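Local coordinates for Exo-poly-alpha-D-galacturonosidase (Thermotoga maritima, PDB 3JUR), which probably hydrolyses polygalacturonate, the backbone of pectin, releasing galacturonic acid units from chain ends as an exo-acting family 28 glycosidase, at residues 201-206 against 227-232; 289-294 against 318-323; 341-346 against 376-381. One frame throughout, in Å; residues are numbered along the deposited sequence.

Interaction 1 of 3, residues 201-206 against 227-232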
loop_
_atom_site.group_PDB
_atom_site.type_symbol
_atom_site.label_atom_id
_atom_site.label_comp_id
_atom_site.label_asym_id
_atom_site.label_seq_id
_atom_site.Cartn_x
_atom_site.Cartn_y
_atom_site.Cartn_z
ATOM N N VAL D 201 -22.342 -41.492 -11.565
ATOM C CA VAL D 201 -21.391 -41.502 -12.663
ATOM C C VAL D 201 -20.018 -41.115 -12.138
ATOM O O VAL D 201 -19.887 -40.178 -11.348
ATOM C CB VAL D 201 -21.828 -40.527 -13.790
ATOM C CG1 VAL D 201 -20.719 -40.338 -14.811
ATOM C CG2 VAL D 201 -23.105 -41.024 -14.471
ATOM N N LEU D 202 -19.002 -41.847 -12.576
ATOM C CA LEU D 202 -17.620 -41.562 -12.217
ATOM C C LEU D 202 -16.763 -41.495 -13.473
ATOM O O LEU D 202 -16.845 -42.373 -14.321
ATOM C CB LEU D 202 -17.087 -42.644 -11.269
ATOM C CG LEU D 202 -15.590 -42.703 -10.947
ATOM C CD1 LEU D 202 -15.126 -41.459 -10.211
ATOM C CD2 LEU D 202 -15.275 -43.947 -10.128
ATOM N N VAL D 203 -15.962 -40.443 -13.596
ATOM C CA VAL D 203 -14.923 -40.373 -14.617
ATOM C C VAL D 203 -13.612 -40.070 -13.905
ATOM O O VAL D 203 -13.489 -39.035 -13.227
ATOM C CB VAL D 203 -15.193 -39.269 -15.681
ATOM C CG1 VAL D 203 -14.033 -39.188 -16.698
ATOM C CG2 VAL D 203 -16.522 -39.495 -16.392
ATOM N N GLU D 204 -12.636 -40.960 -14.048
ATOM C CA GLU D 204 -11.368 -40.793 -13.342
ATOM C C GLU D 204 -10.163 -41.279 -14.132
ATOM O O GLU D 204 -10.278 -42.167 -14.976
ATOM C CB GLU D 204 -11.410 -41.468 -11.958
ATOM C CG GLU D 204 -11.573 -42.990 -11.979
ATOM C CD GLU D 204 -11.328 -43.636 -10.616
ATOM O OE1 GLU D 204 -11.191 -44.877 -10.556
ATOM O OE2 GLU D 204 -11.258 -42.908 -9.604
ATOM N N GLY D 205 -9.012 -40.672 -13.862
ATOM C CA GLY D 205 -7.733 -41.183 -14.347
ATOM C C GLY D 205 -7.355 -40.815 -15.773
ATOM O O GLY D 205 -6.203 -40.486 -16.040
ATOM N N VAL D 206 -8.320 -40.875 -16.686
ATOM C CA VAL D 206 -8.043 -40.769 -18.125
ATOM C C VAL D 206 -7.568 -39.392 -18.594
ATOM O O VAL D 206 -7.870 -38.368 -17.977
ATOM C CB VAL D 206 -9.264 -41.212 -18.975
ATOM C CG1 VAL D 206 -9.578 -42.685 -18.735
ATOM C CG2 VAL D 206 -10.484 -40.331 -18.688
ATOM N N ARG D 227 -12.628 -36.905 -11.382
ATOM C CA ARG D 227 -11.491 -36.798 -10.490
ATOM C C ARG D 227 -10.237 -37.354 -11.148
ATOM O O ARG D 227 -10.301 -38.353 -11.865
ATOM C CB ARG D 227 -11.846 -37.489 -9.158
ATOM C CG ARG D 227 -10.891 -38.533 -8.647
ATOM C CD ARG D 227 -11.606 -39.874 -8.434
ATOM N NE ARG D 227 -12.496 -39.900 -7.273
ATOM C CZ ARG D 227 -12.995 -41.009 -6.720
ATOM N NH1 ARG D 227 -12.700 -42.215 -7.203
ATOM N NH2 ARG D 227 -13.790 -40.914 -5.669
ATOM N N ASN D 228 -9.114 -36.680 -10.918
ATOM C CA ASN D 228 -7.801 -37.095 -11.432
ATOM C C ASN D 228 -7.737 -37.378 -12.940
ATOM O O ASN D 228 -7.034 -38.287 -13.383
ATOM C CB ASN D 228 -7.228 -38.269 -10.613
ATOM C CG ASN D 228 -6.976 -37.891 -9.162
ATOM O OD1 ASN D 228 -7.801 -38.173 -8.286
ATOM N ND2 ASN D 228 -5.851 -37.222 -8.903
ATOM N N ILE D 229 -8.463 -36.582 -13.718
ATOM C CA ILE D 229 -8.371 -36.647 -15.174
ATOM C C ILE D 229 -7.536 -35.490 -15.727
ATOM O O ILE D 229 -7.313 -34.487 -15.044
ATOM C CB ILE D 229 -9.765 -36.656 -15.859
ATOM C CG1 ILE D 229 -10.473 -35.312 -15.681
ATOM C CG2 ILE D 229 -10.620 -37.814 -15.353
ATOM C CD1 ILE D 229 -11.317 -34.927 -16.850
ATOM N N GLU D 230 -7.061 -35.645 -16.959
ATOM C CA GLU D 230 -6.426 -34.549 -17.658
ATOM C C GLU D 230 -7.138 -34.236 -18.964
ATOM O O GLU D 230 -7.317 -35.121 -19.802
ATOM C CB GLU D 230 -4.947 -34.825 -17.925
ATOM C CG GLU D 230 -4.261 -33.621 -18.581
ATOM C CD GLU D 230 -2.804 -33.840 -18.935
ATOM O OE1 GLU D 230 -2.233 -34.891 -18.579
ATOM O OE2 GLU D 230 -2.223 -32.932 -19.565
ATOM N N ILE D 231 -7.551 -32.978 -19.114
ATOM C CA ILE D 231 -8.034 -32.460 -20.389
ATOM C C ILE D 231 -6.909 -31.679 -21.043
ATOM O O ILE D 231 -6.333 -30.766 -20.434
ATOM C CB ILE D 231 -9.240 -31.491 -20.226
ATOM C CG1 ILE D 231 -10.392 -32.132 -19.434
ATOM C CG2 ILE D 231 -9.707 -30.973 -21.596
ATOM C CD1 ILE D 231 -11.073 -33.254 -20.130
ATOM N N SER D 232 -6.610 -32.034 -22.288
ATOM C CA SER D 232 -5.629 -31.320 -23.087
ATOM C C SER D 232 -6.122 -31.234 -24.530
ATOM O O SER D 232 -5.812 -32.094 -25.355
ATOM C CB SER D 232 -4.275 -32.016 -23.010
ATOM O OG SER D 232 -3.327 -31.338 -23.805
#
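E204 carries its CG between the backbone N and the carbonyl carbon (chi1 64°) and then runs extended, whereas R227 bends at its second and third torsions, and the two paired side chains end up next to each other on the same face. A salt bridge joins their ends, with R227 NH1 donating to E204 OE2 at 2.9 Å. The oxygen sits at the guanidinium edge, but the nitrogen reaches it from above the carboxylate plane, the two planes being 46° apart. L202 lays CD1 over one guanidinium face, 3.9 Å from R227 NH1. The same nitrogen also forms a salt bridge with E20, and a methionine in place of R227 would probably leave E204 and E20 without the positive charge they share. The backbones here pair in parallel, as successive coils of the right-handed beta-helix of family 28 do. R227 N donates to V203 O at 2.9 Å, and G205 N makes a weak bond to R227 O at 3.3 Å. The chains then turn a corner, where G205 has a positive phi (82°), a conformation that residues with a CB adopt less readily. Beyond it the pairing resumes, E230 N reaching V206 O at 3.0 Å. Inside the bend I229 fills the corner: its CG2 lies 3.9 Å from V203 CG1, and V206 CG2 meets the same methyl at 4.2 Å.

Interaction 2 of 3, residues 289-294 against 318-323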
loop_
_atom_site.group_PDB
_atom_site.type_symbol
_atom_site.label_atom_id
_atom_site.label_comp_id
_atom_site.label_asym_id
_atom_site.label_seq_id
_atom_site.Cartn_x
_atom_site.Cartn_y
_atom_site.Cartn_z
ATOM N N LEU D 289 -6.145 -28.001 -11.159
ATOM C CA LEU D 289 -5.059 -27.231 -11.734
ATOM C C LEU D 289 -5.326 -26.944 -13.208
ATOM O O LEU D 289 -5.458 -27.866 -14.013
ATOM C CB LEU D 289 -3.722 -27.963 -11.555
ATOM C CG LEU D 289 -2.463 -27.365 -12.199
ATOM C CD1 LEU D 289 -2.168 -25.946 -11.661
ATOM C CD2 LEU D 289 -1.258 -28.282 -12.025
ATOM N N VAL D 290 -5.430 -25.661 -13.545
ATOM C CA VAL D 290 -5.545 -25.240 -14.937
ATOM C C VAL D 290 -4.263 -24.502 -15.310
ATOM O O VAL D 290 -3.963 -23.457 -14.742
ATOM C CB VAL D 290 -6.781 -24.316 -15.174
ATOM C CG1 VAL D 290 -6.932 -23.958 -16.677
ATOM C CG2 VAL D 290 -8.059 -24.961 -14.639
ATOM N N ILE D 291 -3.490 -25.054 -16.238
ATOM C CA ILE D 291 -2.368 -24.305 -16.822
ATOM C C ILE D 291 -2.656 -24.200 -18.308
ATOM O O ILE D 291 -2.454 -25.154 -19.064
ATOM C CB ILE D 291 -0.984 -24.952 -16.561
ATOM C CG1 ILE D 291 -0.755 -25.160 -15.058
ATOM C CG2 ILE D 291 0.128 -24.102 -17.190
ATOM C CD1 ILE D 291 0.521 -25.946 -14.716
ATOM N N SER D 292 -3.168 -23.042 -18.711
ATOM C CA SER D 292 -3.782 -22.926 -20.024
ATOM C C SER D 292 -3.887 -21.486 -20.516
ATOM O O SER D 292 -4.798 -20.750 -20.133
ATOM C CB SER D 292 -5.170 -23.578 -19.988
ATOM O OG SER D 292 -5.764 -23.590 -21.270
ATOM N N GLN D 293 -2.948 -21.098 -21.371
ATOM C CA GLN D 293 -3.016 -19.831 -22.090
ATOM C C GLN D 293 -4.333 -19.700 -22.864
ATOM O O GLN D 293 -4.942 -18.622 -22.898
ATOM C CB GLN D 293 -1.837 -19.725 -23.057
ATOM C CG GLN D 293 -1.830 -18.460 -23.886
ATOM C CD GLN D 293 -0.831 -17.453 -23.382
ATOM O OE1 GLN D 293 0.279 -17.351 -23.924
ATOM N NE2 GLN D 293 -1.204 -16.701 -22.335
ATOM N N ALA D 294 -4.771 -20.810 -23.462
ATOM C CA ALA D 294 -5.960 -20.836 -24.310
ATOM C C ALA D 294 -7.299 -20.745 -23.561
ATOM O O ALA D 294 -8.311 -20.358 -24.157
ATOM C CB ALA D 294 -5.931 -22.083 -25.216
ATOM N N VAL D 318 -6.068 -23.890 -8.618
ATOM C CA VAL D 318 -4.948 -23.112 -9.130
ATOM C C VAL D 318 -5.117 -22.889 -10.633
ATOM O O VAL D 318 -5.227 -23.850 -11.395
ATOM C CB VAL D 318 -3.601 -23.790 -8.825
ATOM C CG1 VAL D 318 -2.448 -23.039 -9.515
ATOM C CG2 VAL D 318 -3.367 -23.850 -7.300
ATOM N N TYR D 319 -5.133 -21.619 -11.036
ATOM C CA TYR D 319 -5.331 -21.228 -12.433
ATOM C C TYR D 319 -4.106 -20.474 -12.923
ATOM O O TYR D 319 -3.674 -19.512 -12.293
ATOM C CB TYR D 319 -6.576 -20.349 -12.560
ATOM C CG TYR D 319 -7.824 -20.983 -11.966
ATOM C CD1 TYR D 319 -8.507 -21.991 -12.640
ATOM C CD2 TYR D 319 -8.298 -20.589 -10.727
ATOM C CE1 TYR D 319 -9.656 -22.577 -12.095
ATOM C CE2 TYR D 319 -9.446 -21.160 -10.177
ATOM C CZ TYR D 319 -10.116 -22.150 -10.870
ATOM O OH TYR D 319 -11.235 -22.714 -10.318
ATOM N N MET D 320 -3.528 -20.925 -14.028
ATOM C CA MET D 320 -2.313 -20.314 -14.550
ATOM C C MET D 320 -2.461 -19.969 -16.027
ATOM O O MET D 320 -2.852 -20.824 -16.821
ATOM C CB MET D 320 -1.120 -21.249 -14.368
ATOM C CG MET D 320 -0.659 -21.407 -12.924
ATOM S SD MET D 320 0.881 -22.352 -12.761
ATOM C CE MET D 320 1.865 -21.693 -14.093
ATOM N N ASN D 321 -2.143 -18.716 -16.367
ATOM C CA ASN D 321 -2.090 -18.207 -17.755
ATOM C C ASN D 321 -3.463 -18.024 -18.410
ATOM O O ASN D 321 -3.550 -17.634 -19.582
ATOM C CB ASN D 321 -1.173 -19.059 -18.657
ATOM C CG ASN D 321 0.206 -19.318 -18.046
ATOM O OD1 ASN D 321 0.794 -18.451 -17.414
ATOM N ND2 ASN D 321 0.725 -20.524 -18.251
ATOM N N VAL D 322 -4.522 -18.284 -17.644
ATOM C CA VAL D 322 -5.901 -18.265 -18.147
ATOM C C VAL D 322 -6.373 -16.857 -18.489
ATOM O O VAL D 322 -5.825 -15.870 -17.990
ATOM C CB VAL D 322 -6.891 -18.926 -17.147
ATOM C CG1 VAL D 322 -6.454 -20.360 -16.835
ATOM C CG2 VAL D 322 -7.030 -18.095 -15.848
ATOM N N GLU D 323 -7.389 -16.758 -19.342
ATOM C CA GLU D 323 -7.919 -15.444 -19.692
ATOM C C GLU D 323 -8.634 -14.812 -18.509
ATOM O O GLU D 323 -8.521 -13.600 -18.287
ATOM C CB GLU D 323 -8.863 -15.524 -20.893
ATOM C CG GLU D 323 -8.156 -15.783 -22.220
ATOM C CD GLU D 323 -9.109 -15.751 -23.411
ATOM O OE1 GLU D 323 -10.316 -15.494 -23.215
ATOM O OE2 GLU D 323 -8.645 -15.976 -24.553
HETATM O O HOH W 1 -4.604 -16.236 -21.633
HETATM O O HOH W 2 -6.381 -17.112 -24.832
#
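V290 lies between V318 and M320 of the next coil and uses both its backbone polar atoms there, the regular pattern of a parallel beta-helix. Its N donates to V318 O at 2.8 Å, and its O accepts from M320 N at 2.7 Å. S292 N then closes the set with a nearly straight bond of 2.9 Å to M320 O. Outward-facing backbone groups pair with other coils: L289 with C254 and F256, Y319 with V347 and V349. The hydroxyl of S292 is held by D257 and by the backbone N of T258. With CG1 anti to the backbone N (chi1 -176°), V290 sets that methyl 3.6 Å from V322 CG1 and its CG2 3.6 Å from Y319 CD1. On the other face I291 lies alongside M320, while L289, V318 and M320 pack against a second subunit, where M320 and V318 of that chain meet them. Past the strands water takes over from direct bonding. One molecule donates to both Q293 O and N321 O, and a second to Q293 O and E323 OE2, so that Q293 O accepts from two waters, whose oxygens lie 2.7 Å and 2.8 Å from it.

Interaction 3 of 3, residues 341-346 against 376-381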
loop_
_atom_site.group_PDB
_atom_site.type_symbol
_atom_site.label_atom_id
_atom_site.label_comp_id
_atom_site.label_asym_id
_atom_site.label_seq_id
_atom_site.Cartn_x
_atom_site.Cartn_y
_atom_site.Cartn_z
ATOM N N ILE D 341 -22.722 -18.299 -5.579
ATOM C CA ILE D 341 -21.519 -18.823 -6.204
ATOM C C ILE D 341 -20.353 -18.435 -5.297
ATOM O O ILE D 341 -20.174 -17.250 -4.972
ATOM C CB ILE D 341 -21.304 -18.251 -7.649
ATOM C CG1 ILE D 341 -22.599 -18.300 -8.475
ATOM C CG2 ILE D 341 -20.149 -18.989 -8.373
ATOM C CD1 ILE D 341 -23.172 -19.717 -8.736
ATOM N N PHE D 342 -19.580 -19.435 -4.877
ATOM C CA PHE D 342 -18.518 -19.242 -3.901
ATOM C C PHE D 342 -17.169 -19.610 -4.492
ATOM O O PHE D 342 -16.942 -20.757 -4.864
ATOM C CB PHE D 342 -18.790 -20.078 -2.639
ATOM C CG PHE D 342 -20.029 -19.673 -1.908
ATOM C CD1 PHE D 342 -19.963 -18.786 -0.844
ATOM C CD2 PHE D 342 -21.270 -20.167 -2.296
ATOM C CE1 PHE D 342 -21.112 -18.405 -0.163
ATOM C CE2 PHE D 342 -22.432 -19.781 -1.627
ATOM C CZ PHE D 342 -22.353 -18.904 -0.561
ATOM N N PHE D 343 -16.283 -18.623 -4.559
ATOM C CA PHE D 343 -14.971 -18.752 -5.186
ATOM C C PHE D 343 -13.943 -18.487 -4.087
ATOM O O PHE D 343 -13.569 -17.337 -3.843
ATOM C CB PHE D 343 -14.855 -17.734 -6.334
ATOM C CG PHE D 343 -13.740 -18.008 -7.300
ATOM C CD1 PHE D 343 -13.807 -19.088 -8.184
ATOM C CD2 PHE D 343 -12.628 -17.171 -7.350
ATOM C CE1 PHE D 343 -12.765 -19.339 -9.091
ATOM C CE2 PHE D 343 -11.592 -17.408 -8.243
ATOM C CZ PHE D 343 -11.663 -18.487 -9.123
ATOM N N ILE D 344 -13.504 -19.558 -3.421
ATOM C CA ILE D 344 -12.779 -19.465 -2.148
ATOM C C ILE D 344 -11.404 -20.116 -2.207
ATOM O O ILE D 344 -11.267 -21.230 -2.708
ATOM C CB ILE D 344 -13.566 -20.196 -1.003
ATOM C CG1 ILE D 344 -15.060 -19.832 -1.018
ATOM C CG2 ILE D 344 -12.930 -19.943 0.381
ATOM C CD1 ILE D 344 -15.365 -18.372 -0.746
ATOM N N ASP D 345 -10.404 -19.437 -1.643
ATOM C CA ASP D 345 -9.040 -19.986 -1.487
ATOM C C ASP D 345 -8.342 -20.308 -2.806
ATOM O O ASP D 345 -7.513 -21.210 -2.871
ATOM C CB ASP D 345 -9.042 -21.234 -0.583
ATOM C CG ASP D 345 -9.560 -20.944 0.806
ATOM O OD1 ASP D 345 -9.395 -19.794 1.279
ATOM O OD2 ASP D 345 -10.133 -21.866 1.431
ATOM N N ASN D 346 -8.664 -19.556 -3.848
ATOM C CA ASN D 346 -8.110 -19.834 -5.166
ATOM C C ASN D 346 -6.878 -19.009 -5.467
ATOM O O ASN D 346 -6.673 -17.950 -4.872
ATOM C CB ASN D 346 -9.180 -19.656 -6.242
ATOM C CG ASN D 346 -10.313 -20.659 -6.098
ATOM O OD1 ASN D 346 -10.090 -21.864 -6.132
ATOM N ND2 ASN D 346 -11.532 -20.163 -5.939
ATOM N N VAL D 376 -22.548 -13.428 -5.109
ATOM C CA VAL D 376 -21.308 -14.041 -5.555
ATOM C C VAL D 376 -20.234 -13.629 -4.555
ATOM O O VAL D 376 -20.090 -12.438 -4.229
ATOM C CB VAL D 376 -20.923 -13.607 -7.002
ATOM C CG1 VAL D 376 -19.646 -14.326 -7.474
ATOM C CG2 VAL D 376 -22.074 -13.879 -7.978
ATOM N N PHE D 377 -19.504 -14.622 -4.052
ATOM C CA PHE D 377 -18.557 -14.418 -2.964
ATOM C C PHE D 377 -17.166 -14.911 -3.342
ATOM O O PHE D 377 -16.967 -16.087 -3.681
ATOM C CB PHE D 377 -19.068 -15.093 -1.677
ATOM C CG PHE D 377 -20.487 -14.728 -1.334
ATOM C CD1 PHE D 377 -20.776 -13.527 -0.690
ATOM C CD2 PHE D 377 -21.541 -15.569 -1.685
ATOM C CE1 PHE D 377 -22.100 -13.172 -0.393
ATOM C CE2 PHE D 377 -22.865 -15.227 -1.391
ATOM C CZ PHE D 377 -23.142 -14.024 -0.744
ATOM N N VAL D 378 -16.217 -13.978 -3.320
ATOM C CA VAL D 378 -14.825 -14.272 -3.574
ATOM C C VAL D 378 -14.116 -14.038 -2.247
ATOM O O VAL D 378 -14.190 -12.951 -1.660
ATOM C CB VAL D 378 -14.221 -13.376 -4.689
ATOM C CG1 VAL D 378 -12.722 -13.654 -4.852
ATOM C CG2 VAL D 378 -14.931 -13.593 -6.022
ATOM N N LYS D 379 -13.445 -15.064 -1.749
ATOM C CA LYS D 379 -12.742 -14.920 -0.487
ATOM C C LYS D 379 -11.399 -15.610 -0.577
ATOM O O LYS D 379 -11.298 -16.737 -1.090
ATOM C CB LYS D 379 -13.591 -15.473 0.664
ATOM C CG LYS D 379 -12.813 -15.841 1.912
ATOM C CD LYS D 379 -13.089 -14.923 3.056
ATOM C CE LYS D 379 -14.316 -15.357 3.811
ATOM N NZ LYS D 379 -14.390 -14.689 5.140
ATOM N N ASN D 380 -10.370 -14.936 -0.074
ATOM C CA ASN D 380 -9.000 -15.471 -0.077
ATOM C C ASN D 380 -8.497 -15.824 -1.477
ATOM O O ASN D 380 -7.915 -16.890 -1.694
ATOM C CB ASN D 380 -8.858 -16.665 0.887
ATOM C CG ASN D 380 -7.410 -16.959 1.248
ATOM O OD1 ASN D 380 -6.587 -16.047 1.348
ATOM N ND2 ASN D 380 -7.090 -18.241 1.445
ATOM N N LEU D 381 -8.740 -14.920 -2.426
ATOM C CA LEU D 381 -8.166 -15.036 -3.762
ATOM C C LEU D 381 -6.813 -14.346 -3.785
ATOM O O LEU D 381 -6.648 -13.239 -3.257
ATOM C CB LEU D 381 -9.103 -14.439 -4.827
ATOM C CG LEU D 381 -8.583 -14.187 -6.258
ATOM C CD1 LEU D 381 -8.239 -15.503 -6.974
ATOM C CD2 LEU D 381 -9.597 -13.383 -7.061
HETATM O O HOH W 3 -10.812 -17.306 -4.100
#
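F342 and F377 lie side by side on neighbouring coils of the parallel beta-helix, an aromatic pair formed between successive turns. Both rings leave the strands on the same side and point the same way. Their centroids are 5.0 Å apart and their planes 23° from parallel, yet the rings are slid so far that they barely overlap. The close touch is therefore local, F342 CE1 coming within 3.2 Å of F377 CD2, a tight approach for two carbons. Helix 6-16 packs on F342 through L6, A7 and I10, while F377 touches D402 and L404 of strand 400-406. The opposite face, carrying I341, F343, V376 and V378, is buried, as are N346 and L381 beyond it. There F343 is turned with CG anti to the backbone N (chi1 -164°), which brings its ring edge toward L381 CD1. N346 ND2 lies over the centre of that ring, 3.2 Å above its plane, and is itself hydrogen-bonded to A314 O, while N346 OD1 accepts from N317 N. Four backbone hydrogen bonds join the two segments, among them F343 N to F377 O and D345 N to K379 O. Toward the C-terminal ends the face with I344 and K379 is looser and partly exposed. I344 still rests CD1 on K379 CB, 3.7 Å away, but the lysine bends off to a salt bridge with E5. A water donates to F343 O and K379 O and accepts from N346 N, tying the coils where the strands stop. On the partly exposed turn N380 ND2 donates to D345 OD1 at 2.8 Å, the amide plane standing 81° from the carboxylate.

In the fold
The three interactions follow one another along the chain without interleaving, each joining one coil of the beta-helix to the next. Centres of interactions 1 and 2 lie about 18 Å apart, with nearest atoms about 7 Å from each other; interactions 1 and 3 are about 24 Å apart between centres. The centres of interactions 2 and 3 are about 17 Å apart, yet their atoms touch, because strands 309-320 and 337-349 are neighbours: Y319 CE2 meets F343 CZ at 3.6 Å. Interaction 1 spans a corner, whereas interactions 2 and 3 pair longer runs of strand. Interaction 2 also faces a second subunit, which makes the stacked coils part of the tetramer's interface as well as of the solenoid.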